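Local coordinates for putative exported protein (PDB 4JGB) that is of unproven function but has a Rossmann-type fold that probably binds NAD(P)H and may be an oxidoreductase acting on CH-NH groups, at residues T152-A157 and A192-D197. Numbering follows the deposited sequence.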
loop_
_atom_site.group_PDB
_atom_site.type_symbol
_atom_site.label_atom_id
_atom_site.label_comp_id
_atom_site.label_asym_id
_atom_site.label_seq_id
_atom_site.Cartn_x
_atom_site.Cartn_y
_atom_site.Cartn_z
ATOM N N THR A 152 -3.546 -7.264 1.520
ATOM C CA THR A 152 -2.511 -6.907 2.484
ATOM C C THR A 152 -2.559 -5.395 2.686
ATOM O O THR A 152 -2.604 -4.629 1.717
ATOM C CB THR A 152 -1.103 -7.323 1.983
ATOM O OG1 THR A 152 -0.984 -8.740 2.088
ATOM C CG2 THR A 152 0.011 -6.700 2.867
ATOM N N PHE A 153 -2.569 -4.959 3.940
ATOM C CA PHE A 153 -2.621 -3.541 4.238
ATOM C C PHE A 153 -1.212 -3.212 4.707
ATOM O O PHE A 153 -0.847 -3.544 5.837
ATOM C CB PHE A 153 -3.667 -3.335 5.318
ATOM C CG PHE A 153 -3.820 -1.916 5.801
ATOM C CD1 PHE A 153 -4.605 -0.997 5.097
ATOM C CD2 PHE A 153 -3.241 -1.516 7.011
ATOM C CE1 PHE A 153 -4.771 0.299 5.587
ATOM C CE2 PHE A 153 -3.395 -0.214 7.488
ATOM C CZ PHE A 153 -4.165 0.692 6.777
ATOM N N PHE A 154 -0.407 -2.633 3.819
ATOM C CA PHE A 154 1.038 -2.544 4.015
ATOM C C PHE A 154 1.447 -1.138 4.456
ATOM O O PHE A 154 1.719 -0.317 3.604
ATOM C CB PHE A 154 1.819 -2.932 2.721
ATOM C CG PHE A 154 3.215 -3.496 2.996
ATOM C CD1 PHE A 154 4.162 -2.756 3.716
ATOM C CD2 PHE A 154 3.565 -4.771 2.563
ATOM C CE1 PHE A 154 5.399 -3.279 4.021
ATOM C CE2 PHE A 154 4.818 -5.297 2.838
ATOM C CZ PHE A 154 5.744 -4.551 3.565
ATOM N N SER A 155 1.493 -0.863 5.770
ATOM C CA SER A 155 1.830 0.488 6.274
ATOM C C SER A 155 3.311 0.803 6.220
ATOM O O SER A 155 4.127 -0.046 6.580
ATOM C CB SER A 155 1.362 0.700 7.731
ATOM O OG SER A 155 -0.043 0.487 7.821
ATOM N N PRO A 156 3.653 2.021 5.773
ATOM C CA PRO A 156 5.020 2.512 5.844
ATOM C C PRO A 156 5.363 2.728 7.294
ATOM O O PRO A 156 4.461 2.808 8.150
ATOM C CB PRO A 156 4.952 3.931 5.184
ATOM C CG PRO A 156 3.618 4.025 4.531
ATOM C CD PRO A 156 2.718 3.023 5.228
ATOM N N ALA A 157 6.660 2.825 7.557
ATOM C CA ALA A 157 7.146 3.267 8.847
ATOM C C ALA A 157 6.709 4.714 9.119
ATOM O O ALA A 157 6.281 5.418 8.202
ATOM C CB ALA A 157 8.664 3.155 8.864
ATOM N N ALA A 192 9.598 -0.082 -1.011
ATOM C CA ALA A 192 9.221 -0.674 -2.293
ATOM C C ALA A 192 9.767 -2.143 -2.429
ATOM O O ALA A 192 9.058 -3.044 -2.886
ATOM C CB ALA A 192 9.701 0.222 -3.444
ATOM N N ILE A 193 11.009 -2.387 -2.023
ATOM C CA ILE A 193 11.491 -3.790 -1.952
ATOM C C ILE A 193 10.503 -4.635 -1.124
ATOM O O ILE A 193 10.024 -5.638 -1.603
ATOM C CB ILE A 193 12.949 -3.916 -1.432
ATOM C CG1 ILE A 193 13.912 -3.206 -2.421
ATOM C CG2 ILE A 193 13.305 -5.407 -1.222
ATOM C CD1 ILE A 193 15.392 -3.213 -2.105
ATOM N N ALA A 194 10.223 -4.231 0.107
ATOM C CA ALA A 194 9.254 -4.928 0.964
ATOM C C ALA A 194 7.888 -5.179 0.319
ATOM O O ALA A 194 7.326 -6.290 0.432
ATOM C CB ALA A 194 9.084 -4.212 2.303
ATOM N N PHE A 195 7.372 -4.155 -0.365
ATOM C CA PHE A 195 6.000 -4.128 -0.845
ATOM C C PHE A 195 5.916 -5.142 -1.980
ATOM O O PHE A 195 5.029 -6.023 -1.994
ATOM C CB PHE A 195 5.651 -2.694 -1.324
ATOM C CG PHE A 195 4.201 -2.478 -1.693
ATOM C CD1 PHE A 195 3.708 -2.862 -2.946
ATOM C CD2 PHE A 195 3.345 -1.798 -0.826
ATOM C CE1 PHE A 195 2.391 -2.601 -3.303
ATOM C CE2 PHE A 195 2.017 -1.545 -1.192
ATOM C CZ PHE A 195 1.552 -1.933 -2.440
ATOM N N VAL A 196 6.876 -5.053 -2.903
ATOM C CA VAL A 196 6.916 -5.974 -4.044
ATOM C C VAL A 196 7.292 -7.416 -3.596
ATOM O O VAL A 196 6.791 -8.389 -4.170
ATOM C CB VAL A 196 7.863 -5.441 -5.160
ATOM C CG1 VAL A 196 8.028 -6.482 -6.257
ATOM C CG2 VAL A 196 7.360 -4.111 -5.760
ATOM N N ASP A 197 8.141 -7.567 -2.573
ATOM C CA ASP A 197 8.436 -8.928 -2.017
ATOM C C ASP A 197 7.109 -9.524 -1.524
ATOM O O ASP A 197 6.842 -10.718 -1.688
ATOM C CB ASP A 197 9.397 -8.901 -0.796
ATOM C CG ASP A 197 10.863 -8.670 -1.154
ATOM O OD1 ASP A 197 11.289 -8.784 -2.318
ATOM O OD2 ASP A 197 11.617 -8.389 -0.208
#
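F154 of strand 150-155 reaches its ring to the backbone of helix 188-201, meeting A194 and F195. Apolar contact begins at the far end of the ring, where F154 CZ lies 3.6 Å from A194 CB. The ring also meets the helix backbone: F154 CE2 is 3.6 Å from A194 O, and F195 CA lies over one face of the F154 ring. With CG anti to the backbone N (chi1 -153°), F154 extends toward the helix, while F195, also anti (chi1 -173°), runs back past it toward the sheet. The two rings meet at a slant, centroids 5.9 Å apart and planes at 39°. F195 CD2 instead packs at the base of its neighbour, 4.0 Å from F154 CB. Around them, F195 touches V103 and V105 of the adjacent strand and I21 of helix 16-27, and Y191 meets the F154 ring while its OH is hydrogen-bonded to F154 O. This is sheet-to-helix packing in the core of a Rossmann-type fold. No hydrogen bond or salt bridge crosses between the two segments, so their direct contact rests on buried van der Waals packing of apolar side chains and ring against backbone.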